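Long-range contact in leucyl-tRNA synthetase subunit alpha (Aquifex aeolicus, PDB 3O0A), which charges tRNA-Leu with leucine and, through its CP1 hydrolytic domain, probably clears mischarged tRNA by hydrolysis: residues A[44-56]-A[152-164]. Sequence-based numbering, arbitrary orientation.
Sequences TTRPDTVFGATFV and FAKKYDLPIKVVV
Leu-158 drops its CD1 methyl straight onto the Phe-55 ring, 3.6 Å from the ring centroid and 2° off the normal, a textbook CH-pi contact. Beside it, Phe-55 CE2 lies 3.5 Å from Phe-152 CD2; these two rings are near parallel but slid so far apart that they barely overlap. Ala-153 CB comes near Phe-55 CE1. With CG set between the backbone N and the carbonyl carbon (chi1 59°), Phe-55 reaches the helix end. With an alanine at this position, the Leu-158 methyl would probably lose its aromatic platform and a gap would open beside Phe-152.

Farther along, two side chains fasten the segments through backbone carbonyls. Thr-54 OG1 donates to Pro-159 O at 2.7 Å, tilted 29° from the carbonyl plane, while Lys-161, fully extended, sends NZ to Phe-51 O at 2.9 Å, almost in line with the C=O bond. Glu-120 is a second, charged partner for that ammonium. A water bridges Gly-52 O and Lys-161 N, and Val-163 CG1 presses to 3.5 Å from Gly-52 CA.

Outward, Val-164 CG2 touches Thr-49 CG2 and the edge of the Arg-46 guanidinium, which Asp-48 holds side-on through NE and NH2. A Schellman motif at Asp-157 follows the last turn of helix 147-156; the chain then packs on the loop leading into strand 55-58 of the editing domain's mixed sheet.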
loop_
_atom_site.group_PDB
_atom_site.type_symbol
_atom_site.label_atom_id
_atom_site.label_comp_id
_atom_site.label_asym_id
_atom_site.label_seq_id
_atom_site.Cartn_x
_atom_site.Cartn_y
_atom_site.Cartn_z
ATOM N N THR A 44 -9.708 1.027 -0.605
ATOM C CA THR A 44 -9.706 1.473 0.793
ATOM C C THR A 44 -11.041 2.066 1.206
ATOM O O THR A 44 -11.665 2.769 0.428
ATOM C CB THR A 44 -8.572 2.516 1.085
ATOM O OG1 THR A 44 -8.619 2.902 2.468
ATOM C CG2 THR A 44 -8.692 3.757 0.204
ATOM N N THR A 45 -11.470 1.788 2.437
ATOM C CA THR A 45 -12.632 2.471 3.008
ATOM C C THR A 45 -12.180 3.719 3.766
ATOM O O THR A 45 -12.995 4.410 4.383
ATOM C CB THR A 45 -13.444 1.552 3.952
ATOM O OG1 THR A 45 -12.614 1.132 5.044
ATOM C CG2 THR A 45 -13.940 0.329 3.191
ATOM N N ARG A 46 -10.875 3.993 3.709
ATOM C CA ARG A 46 -10.276 5.136 4.402
ATOM C C ARG A 46 -9.467 6.058 3.474
ATOM O O ARG A 46 -8.284 6.320 3.724
ATOM C CB ARG A 46 -9.418 4.659 5.579
ATOM C CG ARG A 46 -10.207 4.025 6.754
ATOM C CD ARG A 46 -11.260 4.956 7.354
ATOM N NE ARG A 46 -10.718 6.227 7.840
ATOM C CZ ARG A 46 -10.142 6.413 9.028
ATOM N NH1 ARG A 46 -9.998 5.405 9.889
ATOM N NH2 ARG A 46 -9.704 7.622 9.360
ATOM N N PRO A 47 -10.107 6.583 2.413
ATOM C CA PRO A 47 -9.346 7.446 1.513
ATOM C C PRO A 47 -8.913 8.757 2.189
ATOM O O PRO A 47 -7.981 9.410 1.718
ATOM C CB PRO A 47 -10.332 7.688 0.367
ATOM C CG PRO A 47 -11.680 7.589 1.013
ATOM C CD PRO A 47 -11.516 6.466 1.991
ATOM N N ASP A 48 -9.579 9.119 3.293
ATOM C CA ASP A 48 -9.190 10.268 4.110
ATOM C C ASP A 48 -7.778 10.143 4.698
ATOM O O ASP A 48 -7.192 11.144 5.107
ATOM C CB ASP A 48 -10.216 10.539 5.236
ATOM C CG ASP A 48 -10.468 9.318 6.133
ATOM O OD1 ASP A 48 -10.437 8.159 5.659
ATOM O OD2 ASP A 48 -10.731 9.524 7.329
ATOM N N THR A 49 -7.238 8.922 4.710
ATOM C CA THR A 49 -5.920 8.635 5.290
ATOM C C THR A 49 -4.806 8.445 4.245
ATOM O O THR A 49 -3.676 8.070 4.596
ATOM C CB THR A 49 -5.960 7.390 6.213
ATOM O OG1 THR A 49 -6.183 6.200 5.444
ATOM C CG2 THR A 49 -7.057 7.541 7.285
ATOM N N VAL A 50 -5.115 8.714 2.975
ATOM C CA VAL A 50 -4.184 8.379 1.884
ATOM C C VAL A 50 -2.815 9.072 2.040
ATOM O O VAL A 50 -1.776 8.509 1.680
ATOM C CB VAL A 50 -4.809 8.650 0.483
ATOM C CG1 VAL A 50 -5.013 10.145 0.258
ATOM C CG2 VAL A 50 -3.926 8.021 -0.656
ATOM N N PHE A 51 -2.807 10.286 2.595
ATOM C CA PHE A 51 -1.533 10.986 2.778
ATOM C C PHE A 51 -0.669 10.301 3.834
ATOM O O PHE A 51 0.532 10.561 3.921
ATOM C CB PHE A 51 -1.752 12.459 3.130
ATOM C CG PHE A 51 -2.232 13.296 1.970
ATOM C CD1 PHE A 51 -3.581 13.323 1.625
ATOM C CD2 PHE A 51 -1.329 14.075 1.234
ATOM C CE1 PHE A 51 -4.041 14.106 0.548
ATOM C CE2 PHE A 51 -1.772 14.873 0.160
ATOM C CZ PHE A 51 -3.135 14.884 -0.189
ATOM N N GLY A 52 -1.285 9.422 4.623
ATOM C CA GLY A 52 -0.594 8.729 5.710
ATOM C C GLY A 52 -0.086 7.359 5.325
ATOM O O GLY A 52 0.447 6.637 6.166
ATOM N N ALA A 53 -0.233 7.001 4.048
ATOM C CA ALA A 53 0.266 5.712 3.572
ATOM C C ALA A 53 1.786 5.726 3.578
ATOM O O ALA A 53 2.411 6.565 2.929
ATOM C CB ALA A 53 -0.295 5.374 2.171
ATOM N N THR A 54 2.378 4.822 4.354
ATOM C CA THR A 54 3.845 4.755 4.444
ATOM C C THR A 54 4.421 3.479 3.836
ATOM O O THR A 54 5.652 3.302 3.785
ATOM C CB THR A 54 4.330 4.914 5.896
ATOM O OG1 THR A 54 3.818 3.844 6.695
ATOM C CG2 THR A 54 3.864 6.246 6.476
ATOM N N PHE A 55 3.525 2.577 3.421
ATOM C CA PHE A 55 3.894 1.397 2.641
ATOM C C PHE A 55 2.658 0.783 1.995
ATOM O O PHE A 55 1.523 1.164 2.321
ATOM C CB PHE A 55 4.697 0.364 3.483
ATOM C CG PHE A 55 3.982 -0.166 4.701
ATOM C CD1 PHE A 55 3.881 0.594 5.871
ATOM C CD2 PHE A 55 3.495 -1.471 4.712
ATOM C CE1 PHE A 55 3.256 0.078 7.009
ATOM C CE2 PHE A 55 2.867 -1.996 5.845
ATOM C CZ PHE A 55 2.744 -1.215 6.994
ATOM N N VAL A 56 2.900 -0.114 1.038
ATOM C CA VAL A 56 1.860 -0.835 0.326
ATOM C C VAL A 56 2.083 -2.318 0.567
ATOM O O VAL A 56 3.232 -2.767 0.590
ATOM C CB VAL A 56 1.937 -0.503 -1.190
ATOM C CG1 VAL A 56 1.020 -1.403 -2.030
ATOM C CG2 VAL A 56 1.600 0.977 -1.418
ATOM N N PHE A 152 2.196 -4.457 11.966
ATOM C CA PHE A 152 3.155 -4.807 10.928
ATOM C C PHE A 152 4.324 -3.826 10.911
ATOM O O PHE A 152 5.480 -4.244 10.825
ATOM C CB PHE A 152 2.493 -4.871 9.551
ATOM C CG PHE A 152 3.360 -5.525 8.501
ATOM C CD1 PHE A 152 3.384 -6.913 8.369
ATOM C CD2 PHE A 152 4.159 -4.754 7.655
ATOM C CE1 PHE A 152 4.190 -7.524 7.402
ATOM C CE2 PHE A 152 4.967 -5.358 6.685
ATOM C CZ PHE A 152 4.976 -6.742 6.561
ATOM N N ALA A 153 4.024 -2.530 11.002
ATOM C CA ALA A 153 5.059 -1.493 10.991
ATOM C C ALA A 153 5.990 -1.608 12.199
ATOM O O ALA A 153 7.192 -1.378 12.079
ATOM C CB ALA A 153 4.434 -0.091 10.917
ATOM N N LYS A 154 5.421 -1.961 13.349
ATOM C CA LYS A 154 6.194 -2.167 14.574
ATOM C C LYS A 154 7.207 -3.300 14.394
ATOM O O LYS A 154 8.386 -3.158 14.751
ATOM C CB LYS A 154 5.258 -2.469 15.748
ATOM C CG LYS A 154 5.964 -2.561 17.086
ATOM C CD LYS A 154 5.043 -3.080 18.184
ATOM C CE LYS A 154 5.757 -3.115 19.523
ATOM N NZ LYS A 154 6.044 -1.744 20.028
ATOM N N LYS A 155 6.737 -4.417 13.841
ATOM C CA LYS A 155 7.573 -5.599 13.626
ATOM C C LYS A 155 8.693 -5.330 12.623
ATOM O O LYS A 155 9.838 -5.731 12.842
ATOM C CB LYS A 155 6.715 -6.791 13.178
ATOM C CG LYS A 155 7.483 -8.046 12.705
ATOM C CD LYS A 155 8.388 -8.642 13.756
ATOM C CE LYS A 155 9.299 -9.697 13.134
ATOM N NZ LYS A 155 10.249 -10.288 14.124
ATOM N N TYR A 156 8.369 -4.644 11.528
ATOM C CA TYR A 156 9.338 -4.480 10.449
ATOM C C TYR A 156 9.955 -3.084 10.323
ATOM O O TYR A 156 10.548 -2.761 9.296
ATOM C CB TYR A 156 8.740 -4.955 9.115
ATOM C CG TYR A 156 8.500 -6.447 9.071
ATOM C CD1 TYR A 156 9.560 -7.344 8.886
ATOM C CD2 TYR A 156 7.217 -6.970 9.206
ATOM C CE1 TYR A 156 9.344 -8.723 8.841
ATOM C CE2 TYR A 156 6.988 -8.352 9.157
ATOM C CZ TYR A 156 8.057 -9.216 8.973
ATOM O OH TYR A 156 7.842 -10.571 8.937
ATOM N N ASP A 157 9.827 -2.274 11.372
ATOM C CA ASP A 157 10.490 -0.956 11.435
ATOM C C ASP A 157 10.091 -0.001 10.295
ATOM O O ASP A 157 10.944 0.646 9.678
ATOM C CB ASP A 157 12.019 -1.131 11.517
ATOM C CG ASP A 157 12.759 0.180 11.760
ATOM O OD1 ASP A 157 12.220 1.063 12.465
ATOM O OD2 ASP A 157 13.888 0.323 11.235
ATOM N N LEU A 158 8.788 0.082 10.026
ATOM C CA LEU A 158 8.254 0.982 8.997
ATOM C C LEU A 158 7.704 2.290 9.603
ATOM O O LEU A 158 7.248 2.290 10.746
ATOM C CB LEU A 158 7.200 0.247 8.155
ATOM C CG LEU A 158 7.737 -1.004 7.427
ATOM C CD1 LEU A 158 6.617 -1.899 6.933
ATOM C CD2 LEU A 158 8.683 -0.629 6.277
ATOM N N PRO A 159 7.785 3.409 8.847
ATOM C CA PRO A 159 7.374 4.727 9.321
ATOM C C PRO A 159 5.904 4.840 9.714
ATOM O O PRO A 159 5.031 4.224 9.093
ATOM C CB PRO A 159 7.666 5.636 8.124
ATOM C CG PRO A 159 8.700 4.924 7.358
ATOM C CD PRO A 159 8.326 3.491 7.480
ATOM N N ILE A 160 5.655 5.631 10.753
ATOM C CA ILE A 160 4.308 5.949 11.186
ATOM C C ILE A 160 4.101 7.430 10.876
ATOM O O ILE A 160 4.913 8.272 11.265
ATOM C CB ILE A 160 4.095 5.649 12.693
ATOM C CG1 ILE A 160 4.573 4.232 13.031
ATOM C CG2 ILE A 160 2.623 5.835 13.074
ATOM C CD1 ILE A 160 4.808 3.979 14.532
ATOM N N LYS A 161 3.029 7.740 10.147
ATOM C CA LYS A 161 2.736 9.118 9.750
ATOM C C LYS A 161 1.295 9.481 10.110
ATOM O O LYS A 161 0.351 8.897 9.581
ATOM C CB LYS A 161 2.976 9.294 8.247
ATOM C CG LYS A 161 2.723 10.694 7.693
ATOM C CD LYS A 161 3.028 10.674 6.202
ATOM C CE LYS A 161 2.890 12.029 5.558
ATOM N NZ LYS A 161 3.108 11.881 4.086
ATOM N N VAL A 162 1.135 10.438 11.015
ATOM C CA VAL A 162 -0.199 10.863 11.442
ATOM C C VAL A 162 -0.840 11.787 10.408
ATOM O O VAL A 162 -0.226 12.771 9.994
ATOM C CB VAL A 162 -0.170 11.558 12.826
ATOM C CG1 VAL A 162 -1.584 11.945 13.258
ATOM C CG2 VAL A 162 0.473 10.639 13.864
ATOM N N VAL A 163 -2.063 11.453 9.992
ATOM C CA VAL A 163 -2.834 12.306 9.073
ATOM C C VAL A 163 -4.249 12.651 9.549
ATOM O O VAL A 163 -4.873 13.547 9.004
ATOM C CB VAL A 163 -2.895 11.740 7.626
ATOM C CG1 VAL A 163 -1.538 11.846 6.962
ATOM C CG2 VAL A 163 -3.424 10.304 7.612
ATOM N N VAL A 164 -4.747 11.928 10.547
ATOM C CA VAL A 164 -6.043 12.216 11.155
ATOM C C VAL A 164 -5.794 12.497 12.629
ATOM O O VAL A 164 -5.474 11.594 13.401
ATOM C CB VAL A 164 -7.057 11.051 10.984
ATOM C CG1 VAL A 164 -8.368 11.367 11.705
ATOM C CG2 VAL A 164 -7.324 10.771 9.497
HETATM O O HOH W 1 0.723 6.254 8.942
#